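Local coordinates for FI20010p1 (Drosophila melanogaster, PDB 7CFB), which probably serves, through its extended Tudor domain, in piRNA amplification and gene silencing, with Krimper contributing to assembly of the amplification complex, at residues I109-I114 / Y126-G131; A42-N47 / V66-E71. One frame throughout, in Å; residues are numbered along the deposited sequence.

Contact 1: I109-I114 / Y126-G131; sequences ITRITI and YLIDFG
Arg111 and Asp129 make the charged part, a side-on salt bridge with one guanidinium nitrogen for each carboxylate oxygen. Arg111 NE reaches Asp129 OD2 at 2.8 Å in an almost straight bond (175° at the hydrogen). Arg111 NH2 meets Asp129 OD1 at 2.9 Å. Both oxygens use their syn lone pairs, and the two planes lie only 17° apart. A bend at chi3 (-65°) brings the guanidinium to Asp129. Ile128 CD1 lies over one face, 3.6 Å from Arg111 CZ, while Asp129 fixes the edge, limiting the group's rotation.

Backbone bonds join Thr113 and Tyr126 as an antiparallel hydrogen-bonded pair, with Tyr126 N 2.9 Å from Thr113 O. Beyond Leu127 the chain leaves the strand and turns, and water 1 fills in, donating to Arg111 O, accepting from Asp129 N and hydrogen-bonding Thr110 OG1; water 2 links Arg111 N to Asp129 OD2.

Leu127 CD2 packs on Ile112 CG1 at 3.7 Å, the apolar pair. Thr110 OG1 sets a polar atom 3.3 Å above one face of the Phe130 ring, toward its rim.

Both segments fall in the Krimper first tudor domain. Strands 99-103 and 132-136 flank the hairpin 108-117/123-127; Ile76 of helix 74-80 touches both salt-bridge partners.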
ATOM      1  N   ILE A 109      -0.433 -11.196  -2.090  1.00 26.13           N
ATOM      2  CA  ILE A 109       0.860 -10.639  -2.552  1.00 27.50           C
ATOM      3  C   ILE A 109       0.650  -9.156  -2.854  1.00 28.11           C
ATOM      4  O   ILE A 109      -0.158  -8.836  -3.707  1.00 22.40           O
ATOM      5  CB  ILE A 109       1.386 -11.430  -3.747  1.00 30.36           C
ATOM      6  CG1 ILE A 109       1.719 -12.870  -3.361  1.00 28.82           C
ATOM      7  CG2 ILE A 109       2.550 -10.724  -4.384  1.00 25.54           C
ATOM      8  CD1 ILE A 109       2.234 -13.681  -4.501  1.00 29.36           C
ATOM      9  N   THR A 110       1.432  -8.305  -2.211  1.00 26.51           N
ATOM     10  CA  THR A 110       1.238  -6.846  -2.356  1.00 23.46           C
ATOM     11  C   THR A 110       2.502  -6.156  -2.866  1.00 26.13           C
ATOM     12  O   THR A 110       3.562  -6.659  -2.618  1.00 24.02           O
ATOM     13  CB  THR A 110       0.782  -6.272  -1.020  1.00 29.02           C
ATOM     14  OG1 THR A 110       0.184  -5.000  -1.216  1.00 36.64           O
ATOM     15  CG2 THR A 110       1.896  -6.191  -0.011  1.00 24.58           C
ATOM     16  N   ARG A 111       2.327  -5.010  -3.520  1.00 25.27           N
ATOM     17  CA  ARG A 111       3.434  -4.201  -4.087  1.00 27.03           C
ATOM     18  C   ARG A 111       4.173  -3.514  -2.946  1.00 25.88           C
ATOM     19  O   ARG A 111       3.540  -3.079  -2.035  1.00 28.32           O
ATOM     20  CB  ARG A 111       2.958  -3.261  -5.195  1.00 22.48           C
ATOM     21  CG  ARG A 111       2.243  -3.955  -6.336  1.00 21.97           C
ATOM     22  CD  ARG A 111       2.206  -3.117  -7.582  1.00 24.55           C
ATOM     23  NE  ARG A 111       1.413  -1.938  -7.351  1.00 26.42           N
ATOM     24  CZ  ARG A 111       1.459  -0.847  -8.067  1.00 24.33           C
ATOM     25  NH1 ARG A 111       2.263  -0.750  -9.094  1.00 24.42           N
ATOM     26  NH2 ARG A 111       0.704   0.160  -7.736  1.00 28.14           N
ATOM     27  N   ILE A 112       5.477  -3.452  -3.058  1.00 22.62           N
ATOM     28  CA  ILE A 112       6.348  -2.937  -1.983  1.00 22.10           C
ATOM     29  C   ILE A 112       7.558  -2.250  -2.597  1.00 27.37           C
ATOM     30  O   ILE A 112       7.920  -2.583  -3.695  1.00 25.50           O
ATOM     31  CB  ILE A 112       6.777  -4.135  -1.113  1.00 23.96           C
ATOM     32  CG1 ILE A 112       7.498  -3.738   0.178  1.00 25.14           C
ATOM     33  CG2 ILE A 112       7.531  -5.169  -1.921  1.00 24.31           C
ATOM     34  CD1 ILE A 112       7.993  -4.870   1.002  1.00 24.82           C
ATOM     35  N   THR A 113       8.128  -1.319  -1.863  1.00 20.55           N
ATOM     36  CA  THR A 113       9.404  -0.700  -2.227  1.00 23.30           C
ATOM     37  C   THR A 113      10.256  -0.594  -0.955  1.00 25.90           C
ATOM     38  O   THR A 113       9.692  -0.376   0.084  1.00 27.95           O
ATOM     39  CB  THR A 113       9.188   0.634  -2.931  1.00 24.85           C
ATOM     40  OG1 THR A 113      10.503   0.999  -3.304  1.00 26.85           O
ATOM     41  CG2 THR A 113       8.563   1.683  -2.045  1.00 20.14           C
ATOM     42  N   ILE A 114      11.555  -0.794  -1.068  1.00 24.01           N
ATOM     43  CA  ILE A 114      12.477  -0.613   0.075  1.00 25.35           C
ATOM     44  C   ILE A 114      12.941   0.842   0.041  1.00 27.45           C
ATOM     45  O   ILE A 114      13.470   1.255  -0.935  1.00 31.75           O
ATOM     46  CB  ILE A 114      13.662  -1.582   0.034  1.00 28.76           C
ATOM     47  CG1 ILE A 114      13.206  -3.033  -0.044  1.00 33.22           C
ATOM     48  CG2 ILE A 114      14.541  -1.357   1.236  1.00 32.88           C
ATOM     49  CD1 ILE A 114      12.699  -3.546   1.242  1.00 35.73           C
ATOM     50  N   TYR A 126       7.823   0.305   2.221  1.00 23.31           N
ATOM     51  CA  TYR A 126       6.505   0.941   2.053  1.00 23.48           C
ATOM     52  C   TYR A 126       5.592   0.080   1.178  1.00 22.30           C
ATOM     53  O   TYR A 126       5.947  -0.280   0.113  1.00 21.58           O
ATOM     54  CB  TYR A 126       6.702   2.339   1.480  1.00 26.34           C
ATOM     55  CG  TYR A 126       5.449   3.139   1.266  1.00 28.48           C
ATOM     56  CD1 TYR A 126       4.542   3.308   2.284  1.00 28.85           C
ATOM     57  CD2 TYR A 126       5.170   3.721   0.054  1.00 27.16           C
ATOM     58  CE1 TYR A 126       3.400   4.053   2.121  1.00 27.35           C
ATOM     59  CE2 TYR A 126       4.016   4.447  -0.138  1.00 26.83           C
ATOM     60  CZ  TYR A 126       3.128   4.621   0.900  1.00 27.72           C
ATOM     61  OH  TYR A 126       1.995   5.333   0.759  1.00 28.87           O
ATOM     62  N   LEU A 127       4.404  -0.178   1.676  1.00 28.15           N
ATOM     63  CA  LEU A 127       3.383  -0.922   0.914  1.00 25.25           C
ATOM     64  C   LEU A 127       2.608   0.143   0.145  1.00 25.15           C
ATOM     65  O   LEU A 127       1.701   0.713   0.678  1.00 25.15           O
ATOM     66  CB  LEU A 127       2.525  -1.717   1.896  1.00 24.20           C
ATOM     67  CG  LEU A 127       3.281  -2.683   2.795  1.00 29.98           C
ATOM     68  CD1 LEU A 127       2.349  -3.671   3.422  1.00 30.20           C
ATOM     69  CD2 LEU A 127       4.338  -3.421   2.024  1.00 29.79           C
ATOM     70  N   ILE A 128       2.985   0.325  -1.110  1.00 25.44           N
ATOM     71  CA  ILE A 128       2.501   1.436  -1.975  1.00 22.66           C
ATOM     72  C   ILE A 128       0.986   1.405  -2.155  1.00 28.18           C
ATOM     73  O   ILE A 128       0.427   2.446  -2.312  1.00 24.58           O
ATOM     74  CB  ILE A 128       3.297   1.539  -3.290  1.00 24.02           C
ATOM     75  CG1 ILE A 128       2.974   0.419  -4.274  1.00 23.76           C
ATOM     76  CG2 ILE A 128       4.780   1.652  -3.022  1.00 18.56           C
ATOM     77  CD1 ILE A 128       3.638   0.552  -5.597  1.00 20.35           C
ATOM     78  N   ASP A 129       0.383   0.234  -2.230  1.00 24.24           N
ATOM     79  CA  ASP A 129      -1.078   0.133  -2.442  1.00 24.77           C
ATOM     80  C   ASP A 129      -1.871   0.273  -1.146  1.00 23.14           C
ATOM     81  O   ASP A 129      -3.032   0.564  -1.260  1.00 26.25           O
ATOM     82  CB  ASP A 129      -1.420  -1.085  -3.298  1.00 27.55           C
ATOM     83  CG  ASP A 129      -0.724  -1.059  -4.639  1.00 31.83           C
ATOM     84  OD1 ASP A 129      -0.576  -0.001  -5.168  1.00 25.16           O
ATOM     85  OD2 ASP A 129      -0.296  -2.077  -5.075  1.00 24.95           O
ATOM     86  N   PHE A 130      -1.259   0.024   0.011  1.00 27.67           N
ATOM     87  CA  PHE A 130      -1.959   0.099   1.321  1.00 25.94           C
ATOM     88  C   PHE A 130      -1.615   1.354   2.128  1.00 33.73           C
ATOM     89  O   PHE A 130      -2.313   1.635   3.050  1.00 32.81           O
ATOM     90  CB  PHE A 130      -1.630  -1.105   2.194  1.00 27.20           C
ATOM     91  CG  PHE A 130      -1.960  -2.455   1.625  1.00 29.02           C
ATOM     92  CD1 PHE A 130      -2.748  -2.591   0.503  1.00 38.59           C
ATOM     93  CD2 PHE A 130      -1.471  -3.602   2.215  1.00 39.24           C
ATOM     94  CE1 PHE A 130      -3.029  -3.838  -0.021  1.00 35.24           C
ATOM     95  CE2 PHE A 130      -1.773  -4.852   1.706  1.00 44.77           C
ATOM     96  CZ  PHE A 130      -2.556  -4.966   0.589  1.00 35.99           C
ATOM     97  N   GLY A 131      -0.611   2.108   1.731  1.00 23.57           N
ATOM     98  CA  GLY A 131      -0.192   3.283   2.496  1.00 25.25           C
ATOM     99  C   GLY A 131       0.395   2.934   3.849  1.00 32.90           C
ATOM    100  O   GLY A 131       0.259   3.724   4.726  1.00 34.68           O
TER
HETATM  101  O   HOH W   1       1.034  -2.358  -1.204  1.00 23.43           O
HETATM  102  O   HOH W   2      -0.639  -4.477  -3.877  1.00 24.68           O

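Contact 2: A42-N47 / V66-E71; sequences AAFPEN and VAKWDE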
ATOM      1  N   ALA A  42      -5.425  12.601 -10.414  1.00 22.72           N
ATOM      2  CA  ALA A  42      -6.598  12.908 -11.263  1.00 22.66           C
ATOM      3  C   ALA A  42      -7.863  12.166 -10.799  1.00 32.17           C
ATOM      4  O   ALA A  42      -8.923  12.617 -11.100  1.00 26.66           O
ATOM      5  CB  ALA A  42      -6.293  12.624 -12.698  1.00 25.68           C
ATOM      6  N   ALA A  43      -7.727  11.049 -10.085  1.00 31.07           N
ATOM      7  CA  ALA A  43      -8.820  10.236  -9.510  1.00 28.20           C
ATOM      8  C   ALA A  43      -9.571  10.957  -8.372  1.00 30.20           C
ATOM      9  O   ALA A  43     -10.617  10.499  -8.015  1.00 27.56           O
ATOM     10  CB  ALA A  43      -8.257   8.917  -9.071  1.00 25.34           C
ATOM     11  N   PHE A  44      -9.025  12.021  -7.800  1.00 26.79           N
ATOM     12  CA  PHE A  44      -9.691  12.732  -6.687  1.00 27.21           C
ATOM     13  C   PHE A  44      -9.848  14.222  -7.007  1.00 26.38           C
ATOM     14  O   PHE A  44      -9.137  15.031  -6.484  1.00 29.36           O
ATOM     15  CB  PHE A  44      -8.919  12.466  -5.402  1.00 22.96           C
ATOM     16  CG  PHE A  44      -8.816  11.013  -5.046  1.00 27.30           C
ATOM     17  CD1 PHE A  44      -7.809  10.236  -5.558  1.00 28.16           C
ATOM     18  CD2 PHE A  44      -9.745  10.418  -4.230  1.00 28.08           C
ATOM     19  CE1 PHE A  44      -7.704   8.905  -5.220  1.00 27.12           C
ATOM     20  CE2 PHE A  44      -9.645   9.084  -3.902  1.00 28.77           C
ATOM     21  CZ  PHE A  44      -8.625   8.331  -4.400  1.00 25.08           C
ATOM     22  N   PRO A  45     -10.790  14.566  -7.886  1.00 22.14           N
ATOM     23  CA  PRO A  45     -11.010  15.925  -8.246  1.00 26.63           C
ATOM     24  C   PRO A  45     -11.548  16.742  -7.077  1.00 26.20           C
ATOM     25  O   PRO A  45     -12.454  16.361  -6.449  1.00 23.06           O
ATOM     26  CB  PRO A  45     -12.076  15.902  -9.338  1.00 29.55           C
ATOM     27  CG  PRO A  45     -12.314  14.468  -9.649  1.00 28.56           C
ATOM     28  CD  PRO A  45     -11.658  13.658  -8.566  1.00 26.24           C
ATOM     29  N   GLU A  46     -11.023  17.945  -6.957  1.00 27.42           N
ATOM     30  CA  GLU A  46     -11.440  18.936  -5.940  1.00 31.96           C
ATOM     31  C   GLU A  46     -12.903  19.338  -6.176  1.00 27.00           C
ATOM     32  O   GLU A  46     -13.320  19.372  -7.308  1.00 24.94           O
ATOM     33  CB  GLU A  46     -10.626  20.217  -6.108  1.00 27.86           C
ATOM     34  CG  GLU A  46      -9.328  20.267  -5.354  1.00 34.31           C
ATOM     35  CD  GLU A  46      -8.495  21.518  -5.525  1.00 43.87           C
ATOM     36  OE1 GLU A  46      -7.471  21.610  -4.885  1.00 34.85           O
ATOM     37  OE2 GLU A  46      -8.873  22.366  -6.326  1.00 42.41           O
ATOM     38  N   ASN A  47     -13.594  19.681  -5.101  1.00 27.43           N
ATOM     39  CA  ASN A  47     -14.999  20.156  -5.070  1.00 31.51           C
ATOM     40  C   ASN A  47     -15.954  19.093  -5.579  1.00 34.36           C
ATOM     41  O   ASN A  47     -16.885  19.429  -6.226  1.00 34.77           O
ATOM     42  CB  ASN A  47     -15.142  21.497  -5.780  1.00 33.02           C
ATOM     43  CG  ASN A  47     -14.250  22.533  -5.148  1.00 41.66           C
ATOM     44  OD1 ASN A  47     -14.326  22.771  -3.961  1.00 38.04           O
ATOM     45  ND2 ASN A  47     -13.376  23.109  -5.933  1.00 46.81           N
ATOM     46  N   VAL A  66      -6.456   6.821   0.988  1.00 25.20           N
ATOM     47  CA  VAL A  66      -7.619   6.396   0.170  1.00 22.68           C
ATOM     48  C   VAL A  66      -7.112   5.821  -1.147  1.00 25.55           C
ATOM     49  O   VAL A  66      -6.086   6.265  -1.614  1.00 30.55           O
ATOM     50  CB  VAL A  66      -8.656   7.507  -0.032  1.00 28.43           C
ATOM     51  CG1 VAL A  66      -9.326   7.876   1.267  1.00 27.11           C
ATOM     52  CG2 VAL A  66      -8.067   8.721  -0.699  1.00 24.99           C
ATOM     53  N   ALA A  67      -7.798   4.805  -1.652  1.00 25.06           N
ATOM     54  CA  ALA A  67      -7.413   4.127  -2.901  1.00 32.34           C
ATOM     55  C   ALA A  67      -8.623   3.933  -3.797  1.00 27.85           C
ATOM     56  O   ALA A  67      -9.628   3.444  -3.329  1.00 30.44           O
ATOM     57  CB  ALA A  67      -6.752   2.823  -2.590  1.00 30.69           C
ATOM     58  N   LYS A  68      -8.492   4.343  -5.042  1.00 30.31           N
ATOM     59  CA  LYS A  68      -9.587   4.168  -6.013  1.00 29.63           C
ATOM     60  C   LYS A  68      -9.812   2.692  -6.325  1.00 32.24           C
ATOM     61  O   LYS A  68     -10.931   2.319  -6.375  1.00 31.86           O
ATOM     62  CB  LYS A  68      -9.396   5.053  -7.234  1.00 28.80           C
ATOM     63  CG  LYS A  68     -10.286   6.277  -7.250  1.00 34.21           C
ATOM     64  CD  LYS A  68     -11.707   5.912  -7.406  1.00 35.77           C
ATOM     65  CE  LYS A  68     -12.590   7.029  -7.896  1.00 42.37           C
ATOM     66  NZ  LYS A  68     -14.003   6.618  -7.837  1.00 39.82           N
ATOM     67  N   TRP A  69      -8.756   1.902  -6.514  1.00 25.79           N
ATOM     68  CA  TRP A  69      -8.901   0.463  -6.862  1.00 25.60           C
ATOM     69  C   TRP A  69      -9.825   0.336  -8.071  1.00 33.17           C
ATOM     70  O   TRP A  69     -10.718  -0.474  -8.050  1.00 32.57           O
ATOM     71  CB  TRP A  69      -9.355  -0.389  -5.674  1.00 31.15           C
ATOM     72  CG  TRP A  69      -8.265  -0.677  -4.698  1.00 31.10           C
ATOM     73  CD1 TRP A  69      -8.196  -0.255  -3.414  1.00 36.12           C
ATOM     74  CD2 TRP A  69      -7.068  -1.423  -4.928  1.00 30.69           C
ATOM     75  NE1 TRP A  69      -7.052  -0.696  -2.830  1.00 34.87           N
ATOM     76  CE2 TRP A  69      -6.335  -1.405  -3.736  1.00 29.96           C
ATOM     77  CE3 TRP A  69      -6.544  -2.108  -6.019  1.00 27.96           C
ATOM     78  CZ2 TRP A  69      -5.124  -2.056  -3.591  1.00 25.59           C
ATOM     79  CZ3 TRP A  69      -5.326  -2.720  -5.888  1.00 26.56           C
ATOM     80  CH2 TRP A  69      -4.637  -2.703  -4.690  1.00 25.24           C
ATOM     81  N   ASP A  70      -9.614   1.208  -9.078  1.00 36.70           N
ATOM     82  CA  ASP A  70     -10.353   1.264 -10.379  1.00 38.19           C
ATOM     83  C   ASP A  70      -9.898   0.170 -11.364  1.00 43.02           C
ATOM     84  O   ASP A  70      -8.713  -0.272 -11.298  1.00 37.79           O
ATOM     85  CB  ASP A  70     -10.189   2.611 -11.078  1.00 31.93           C
ATOM     86  CG  ASP A  70      -8.989   2.729 -12.008  1.00 50.30           C
ATOM     87  OD1 ASP A  70      -7.938   2.119 -11.738  1.00 55.53           O
ATOM     88  OD2 ASP A  70      -9.114   3.469 -12.978  1.00 70.64           O
ATOM     89  N   GLU A  71     -10.763  -0.112 -12.345  1.00 42.30           N
ATOM     90  CA  GLU A  71     -10.601  -1.231 -13.308  1.00 43.07           C
ATOM     91  C   GLU A  71      -9.191  -1.206 -13.912  1.00 35.81           C
ATOM     92  O   GLU A  71      -8.698  -2.233 -14.191  1.00 38.52           O
ATOM     93  CB  GLU A  71     -11.750  -1.307 -14.308  1.00 50.14           C
ATOM     94  CG  GLU A  71     -12.946  -2.088 -13.793  1.00 63.27           C
ATOM     95  CD  GLU A  71     -12.720  -3.553 -13.457  1.00 71.66           C
ATOM     96  OE1 GLU A  71     -13.388  -4.064 -12.553  1.00 61.52           O
ATOM     97  OE2 GLU A  71     -11.874  -4.175 -14.114  1.00 71.21           O
TER
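Val66 meets Phe44 first: its CG2 methyl lies 3.6 Å from CE2 of the Phe44 ring, approaching obliquely. That methyl sits between the backbone N and the carbonyl carbon of Val66 (chi1 -66° places CG1 on the other side, anti to the carbonyl carbon), and this aims it at the far end of the ring. Ala67 turns its methyl away and offers backbone instead, its carbonyl carbon lying 4.4 Å from Phe44 CZ, at the ring edge and near the ring plane.

Lys68 closes the contact with the aliphatic start of its chain. Its CG touches two residues of the loop, 3.8 Å from Ala43 CB and 3.9 Å from Phe44 CZ, and the chain runs past the phenylalanine in the opposite direction. A bend at chi2 (-67°) helps bring the rest of the chain round, with NZ hydrogen-bonded to Thr51 O. No hydrogen bond crosses between 42-47 and 66-71: the contact is apolar packing.

In the fold, the loop between helix 30-36 and strand 49-57 thus lays Phe44 against the end of strand 64-67. Leu189 of strand 189-194 and Ala52 of strand 49-57 touch both Phe44 and Val66, while Asn184 ND2 is hydrogen-bonded to Phe44 O.

In the fold
Contact 1 is buried throughout, close to the centre of the chain, in the hairpin of the antiparallel sheet and the turn that follows it; contact 2 lies about 15 Å from that centre, its buried phenylalanine set against the other, mixed sheet, with partly exposed Ala43 and Lys68 at its border. Their chemistry follows: in contact 1 a salt bridge, strand pairing and bound waters satisfy buried polar groups, whereas contact 2 is apolar across its segments and sends its lysine's charged end elsewhere. Their centres are about 18 Å apart, yet they meet where Trp69 CZ2 packs on Asp129 CB at 3.8 Å. Gln155 reinforces this seam, its backbone N bonding Asp129 OD1 and its side chain Trp69 N.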